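Local coordinates for motility protein B (Helicobacter pylori, PDB 3S03) that forms, with MotA, the stator of the flagellar motor and may fasten the torque-generating machinery to the cell wall through its periplasmic OmpA-like domain, at residues S25-P30 and V137-S142; K63-N68 and F141-N146. One frame throughout, in Å; residues are numbered along the deposited sequence.

Interaction 1 (S25-P30 and V137-S142)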
loop_
_atom_site.group_PDB
_atom_site.type_symbol
_atom_site.label_atom_id
_atom_site.label_comp_id
_atom_site.label_asym_id
_atom_site.label_seq_id
_atom_site.Cartn_x
_atom_site.Cartn_y
_atom_site.Cartn_z
ATOM N N SER A 25 -5.619 2.554 8.205
ATOM C CA SER A 25 -6.591 2.054 9.169
ATOM C C SER A 25 -7.656 3.119 9.280
ATOM O O SER A 25 -7.348 4.309 9.242
ATOM C CB SER A 25 -5.945 1.851 10.550
ATOM O OG SER A 25 -5.053 0.743 10.556
ATOM N N ILE A 26 -8.903 2.694 9.422
ATOM C CA ILE A 26 -9.993 3.635 9.582
ATOM C C ILE A 26 -10.659 3.438 10.931
ATOM O O ILE A 26 -11.065 2.323 11.283
ATOM C CB ILE A 26 -11.068 3.467 8.493
ATOM C CG1 ILE A 26 -10.472 3.646 7.109
ATOM C CG2 ILE A 26 -12.170 4.480 8.666
ATOM C CD1 ILE A 26 -11.387 3.116 5.992
ATOM N N LEU A 27 -10.799 4.542 11.665
ATOM C CA LEU A 27 -11.520 4.545 12.925
ATOM C C LEU A 27 -12.861 5.253 12.730
ATOM O O LEU A 27 -12.910 6.487 12.628
ATOM C CB LEU A 27 -10.686 5.248 14.005
ATOM C CG LEU A 27 -11.232 5.152 15.435
ATOM C CD1 LEU A 27 -11.410 3.692 15.860
ATOM C CD2 LEU A 27 -10.376 5.919 16.419
ATOM N N LYS A 28 -13.942 4.477 12.696
ATOM C CA LYS A 28 -15.280 5.028 12.470
ATOM C C LYS A 28 -16.056 5.323 13.756
ATOM O O LYS A 28 -16.346 4.414 14.542
ATOM C CB LYS A 28 -16.091 4.089 11.586
ATOM C CG LYS A 28 -15.416 3.746 10.278
ATOM C CD LYS A 28 -16.297 2.851 9.464
ATOM C CE LYS A 28 -15.763 2.663 8.043
ATOM N NZ LYS A 28 -16.451 1.506 7.388
ATOM N N LEU A 29 -16.409 6.597 13.945
ATOM C CA LEU A 29 -17.131 7.050 15.120
ATOM C C LEU A 29 -18.418 7.769 14.699
ATOM O O LEU A 29 -18.345 8.788 14.003
ATOM C CB LEU A 29 -16.239 7.993 15.949
ATOM C CG LEU A 29 -14.721 7.750 15.933
ATOM C CD1 LEU A 29 -13.955 8.971 16.421
ATOM C CD2 LEU A 29 -14.355 6.497 16.740
ATOM N N PRO A 30 -19.601 7.257 15.120
ATOM C CA PRO A 30 -20.893 7.891 14.767
ATOM C C PRO A 30 -20.996 9.303 15.325
ATOM O O PRO A 30 -20.140 9.723 16.100
ATOM C CB PRO A 30 -21.947 6.968 15.419
ATOM C CG PRO A 30 -21.253 5.649 15.554
ATOM C CD PRO A 30 -19.808 6.004 15.874
ATOM N N VAL A 137 -17.674 10.663 12.109
ATOM C CA VAL A 137 -16.360 11.184 11.855
ATOM C C VAL A 137 -15.502 9.939 11.601
ATOM O O VAL A 137 -15.706 8.876 12.209
ATOM C CB VAL A 137 -15.792 12.061 13.036
ATOM C CG1 VAL A 137 -14.309 12.279 12.870
ATOM C CG2 VAL A 137 -16.491 13.449 13.101
ATOM N N GLU A 138 -14.567 10.060 10.674
ATOM C CA GLU A 138 -13.645 8.979 10.391
ATOM C C GLU A 138 -12.206 9.436 10.659
ATOM O O GLU A 138 -11.746 10.450 10.129
ATOM C CB GLU A 138 -13.798 8.528 8.935
ATOM C CG GLU A 138 -14.532 7.188 8.760
ATOM C CD GLU A 138 -14.754 6.823 7.291
ATOM O OE1 GLU A 138 -13.960 7.290 6.421
ATOM O OE2 GLU A 138 -15.727 6.082 7.009
ATOM N N ILE A 139 -11.501 8.695 11.487
ATOM C CA ILE A 139 -10.097 8.987 11.745
ATOM C C ILE A 139 -9.319 8.015 10.899
ATOM O O ILE A 139 -9.224 6.848 11.254
ATOM C CB ILE A 139 -9.732 8.705 13.224
ATOM C CG1 ILE A 139 -10.690 9.429 14.175
ATOM C CG2 ILE A 139 -8.275 9.045 13.504
ATOM C CD1 ILE A 139 -10.380 10.872 14.391
ATOM N N PHE A 140 -8.786 8.481 9.775
ATOM C CA PHE A 140 -7.955 7.622 8.926
ATOM C C PHE A 140 -6.483 7.797 9.315
ATOM O O PHE A 140 -6.022 8.931 9.467
ATOM C CB PHE A 140 -8.156 7.969 7.449
ATOM C CG PHE A 140 -7.277 7.174 6.502
ATOM C CD1 PHE A 140 -7.686 5.926 6.039
ATOM C CD2 PHE A 140 -6.058 7.678 6.065
ATOM C CE1 PHE A 140 -6.889 5.190 5.172
ATOM C CE2 PHE A 140 -5.273 6.958 5.203
ATOM C CZ PHE A 140 -5.682 5.702 4.766
ATOM N N PHE A 141 -5.774 6.676 9.470
ATOM C CA PHE A 141 -4.348 6.647 9.821
ATOM C C PHE A 141 -3.576 6.128 8.634
ATOM O O PHE A 141 -4.103 5.305 7.887
ATOM C CB PHE A 141 -4.097 5.690 10.986
ATOM C CG PHE A 141 -4.870 6.018 12.247
ATOM C CD1 PHE A 141 -4.231 6.601 13.328
ATOM C CD2 PHE A 141 -6.229 5.704 12.365
ATOM C CE1 PHE A 141 -4.922 6.884 14.505
ATOM C CE2 PHE A 141 -6.932 5.983 13.540
ATOM C CZ PHE A 141 -6.277 6.579 14.616
ATOM N N SER A 142 -2.335 6.579 8.458
ATOM C CA SER A 142 -1.484 6.136 7.344
ATOM C C SER A 142 -0.085 6.770 7.386
ATOM O O SER A 142 0.355 7.273 8.421
ATOM C CB SER A 142 -2.151 6.461 6.006
ATOM O OG SER A 142 -2.071 7.844 5.737
#
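The rings of Phe140 and Phe141, consecutive on strand 137-142, lie on opposite faces of the sheet and both meet strand 24-29 with their edges. Ile26 CG1 reaches the Phe140 ring near its plane, 3.8 Å from CD1. With CG anti to the carbonyl carbon, beside the backbone N (chi1 -58°), the Phe141 ring on the other side brings its CD2-CE2 edge to Ser25 O and Leu27 CB, the latter 3.9 Å from CE2. Next to Phe141, Leu27 and Ile139 run side by side, CB to CB 3.7 Å apart, and Leu29 CD1 touches Ile139 CG1. On the Phe140 side, Ile26 CG2 packs on Glu138 CG at 3.6 Å. Lys28 lies alongside Glu138, yet its NZ is salt-bridged to Glu19, and Glu138 OE2 to Arg136. Between the two faces runs a regular antiparallel ladder: Ser25, Leu27 and Leu29 exchange paired backbone bonds with Phe141, Ile139 and Val137, the straightest from Ile139 N to Leu27 O (2.9 Å, 173°). Within the OmpA-like domain, helix 47-58 covers the Leu27-Leu29-Phe141 face, strands 18-21 and 66-71 flank the pair, and Leu155 of the second subunit packs on Ser25 and Phe141.

Interaction 2 (K63-N68 and F141-N146)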
loop_
_atom_site.group_PDB
_atom_site.type_symbol
_atom_site.label_atom_id
_atom_site.label_comp_id
_atom_site.label_asym_id
_atom_site.label_seq_id
_atom_site.Cartn_x
_atom_site.Cartn_y
_atom_site.Cartn_z
ATOM N N LYS A 63 6.116 8.137 15.160
ATOM C CA LYS A 63 6.047 9.600 14.983
ATOM C C LYS A 63 6.008 10.012 13.502
ATOM O O LYS A 63 6.265 11.174 13.154
ATOM C CB LYS A 63 7.219 10.285 15.709
ATOM N N ARG A 64 5.683 9.057 12.641
ATOM C CA ARG A 64 5.699 9.269 11.202
ATOM C C ARG A 64 4.326 8.957 10.601
ATOM O O ARG A 64 4.073 9.231 9.410
ATOM C CB ARG A 64 6.774 8.383 10.550
ATOM C CG ARG A 64 6.551 6.899 10.746
ATOM C CD ARG A 64 7.701 6.051 10.226
ATOM N NE ARG A 64 7.568 4.703 10.780
ATOM C CZ ARG A 64 8.039 4.327 11.967
ATOM N NH1 ARG A 64 8.717 5.186 12.725
ATOM N NH2 ARG A 64 7.835 3.086 12.400
ATOM N N VAL A 65 3.466 8.366 11.436
ATOM C CA VAL A 65 2.111 8.012 11.065
ATOM C C VAL A 65 1.245 9.244 10.991
ATOM O O VAL A 65 1.123 9.992 11.964
ATOM C CB VAL A 65 1.479 7.029 12.066
ATOM C CG1 VAL A 65 -0.048 6.899 11.824
ATOM C CG2 VAL A 65 2.169 5.694 11.951
ATOM N N HIS A 66 0.629 9.434 9.829
ATOM C CA HIS A 66 -0.233 10.581 9.605
ATOM C C HIS A 66 -1.639 10.239 9.996
ATOM O O HIS A 66 -2.061 9.088 9.889
ATOM C CB HIS A 66 -0.169 11.018 8.160
ATOM C CG HIS A 66 1.197 11.453 7.733
ATOM N ND1 HIS A 66 1.577 11.509 6.411
ATOM C CD2 HIS A 66 2.279 11.838 8.457
ATOM C CE1 HIS A 66 2.832 11.917 6.340
ATOM N NE2 HIS A 66 3.283 12.115 7.566
ATOM N N ILE A 67 -2.346 11.239 10.502
ATOM C CA ILE A 67 -3.679 11.025 10.998
ATOM C C ILE A 67 -4.549 12.085 10.391
ATOM O O ILE A 67 -4.366 13.263 10.632
ATOM C CB ILE A 67 -3.762 11.116 12.555
ATOM C CG1 ILE A 67 -2.937 10.016 13.223
ATOM C CG2 ILE A 67 -5.204 10.966 13.006
ATOM C CD1 ILE A 67 -1.486 10.345 13.385
ATOM N N ASN A 68 -5.495 11.652 9.583
ATOM C CA ASN A 68 -6.387 12.567 8.887
ATOM C C ASN A 68 -7.791 12.347 9.437
ATOM O O ASN A 68 -8.268 11.186 9.507
ATOM C CB ASN A 68 -6.334 12.311 7.372
ATOM C CG ASN A 68 -7.413 13.076 6.593
ATOM O OD1 ASN A 68 -8.021 12.547 5.642
ATOM N ND2 ASN A 68 -7.648 14.315 6.980
ATOM N N PHE A 141 -5.774 6.676 9.470
ATOM C CA PHE A 141 -4.348 6.647 9.821
ATOM C C PHE A 141 -3.576 6.128 8.634
ATOM O O PHE A 141 -4.103 5.305 7.887
ATOM C CB PHE A 141 -4.097 5.690 10.986
ATOM C CG PHE A 141 -4.870 6.018 12.247
ATOM C CD1 PHE A 141 -4.231 6.601 13.328
ATOM C CD2 PHE A 141 -6.229 5.704 12.365
ATOM C CE1 PHE A 141 -4.922 6.884 14.505
ATOM C CE2 PHE A 141 -6.932 5.983 13.540
ATOM C CZ PHE A 141 -6.277 6.579 14.616
ATOM N N SER A 142 -2.335 6.579 8.458
ATOM C CA SER A 142 -1.484 6.136 7.344
ATOM C C SER A 142 -0.085 6.770 7.386
ATOM O O SER A 142 0.355 7.273 8.421
ATOM C CB SER A 142 -2.151 6.461 6.006
ATOM O OG SER A 142 -2.071 7.844 5.737
ATOM N N THR A 143 0.608 6.750 6.255
ATOM C CA THR A 143 1.962 7.300 6.164
ATOM C C THR A 143 2.168 7.743 4.723
ATOM O O THR A 143 1.304 7.520 3.886
ATOM C CB THR A 143 3.070 6.261 6.570
ATOM O OG1 THR A 143 3.570 5.592 5.402
ATOM C CG2 THR A 143 2.537 5.216 7.544
ATOM N N ASP A 144 3.298 8.362 4.417
ATOM C CA ASP A 144 3.535 8.791 3.035
ATOM C C ASP A 144 4.644 8.024 2.321
ATOM O O ASP A 144 5.516 8.630 1.688
ATOM C CB ASP A 144 3.772 10.299 2.958
ATOM C CG ASP A 144 2.515 11.099 3.254
ATOM O OD1 ASP A 144 2.636 12.345 3.328
ATOM O OD2 ASP A 144 1.420 10.495 3.430
ATOM N N ALA A 145 4.568 6.692 2.407
ATOM C CA ALA A 145 5.519 5.758 1.785
ATOM C C ALA A 145 5.773 6.033 0.310
ATOM O O ALA A 145 4.856 6.089 -0.504
ATOM C CB ALA A 145 5.039 4.339 1.959
ATOM N N ASN A 146 7.040 6.197 -0.022
ATOM C CA ASN A 146 7.412 6.489 -1.386
ATOM C C ASN A 146 8.540 5.594 -1.937
ATOM O O ASN A 146 9.031 5.839 -3.043
ATOM C CB ASN A 146 7.776 7.966 -1.514
ATOM C CG ASN A 146 9.099 8.290 -0.903
ATOM O OD1 ASN A 146 9.693 9.314 -1.214
ATOM N ND2 ASN A 146 9.570 7.436 0.001
HETATM O O HOH W 1 4.728 8.929 6.608
#
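Ser142 O receives the backbone N of His66 at 2.6 Å, and Val65 CA leans on the same oxygen in a CA-H...O contact of 3.3 Å. The return bond from Ser142 N to His66 O completes an antiparallel hydrogen-bonded pair, close to where two inner strands of the sheet in the OmpA-like alpha/beta domain, 66-71 and 137-142, give way to loops. Val65 CG1 also rests against Ser142 O, at 3.4 Å, an apolar neighbour beside the N-H donor. One residue further into the sheet, the Ile67 side chain meets Phe141 at a slant, CG1 touching CD1 at 3.7 Å; Ile58 of helix 47-58 packs on both residues. On the opposite face, the His66 imidazole reaches out to Asp144. Ring and carboxylate planes stand 80° apart, with the carboxylate carbon at the ring edge; His66 ND1 lies 3.2 Å from Asp144 OD2, and CE1 is close to OD1. A negative charge here would probably favour a protonated imidazole. Arg64 turns instead to the second subunit, where its NE forms a salt bridge with Asp147, while Ile151 of that subunit packs on Val65 and Thr143. Beyond the ladder, one water bridges the two diverging segments: it donates to Arg64 O, accepts from Asp144 N at 2.7 Å, and sits over one face of the His66 ring, offset toward its rim.

How the interactions relate
Strand 137-142 serves both contacts, pairing with 24-29 along one edge in interaction 1 and with 66-71 along the other in interaction 2. The two meet where Ile139 CG2 packs on Ile67 CG2 and Phe140 N probably bonds to Asn68 O. Phe141 belongs to both, its ring lying between Leu27 and Ile67 under helix 47-58. Interaction 1 is the buried one, near the centre of the chain, and relies on a long run of backbone bonds and apolar side chains. Interaction 2, about 13 Å away between centres, is only partly buried: its ladder is short, and polar groups and water take over as the strands end. Both also touch the second subunit.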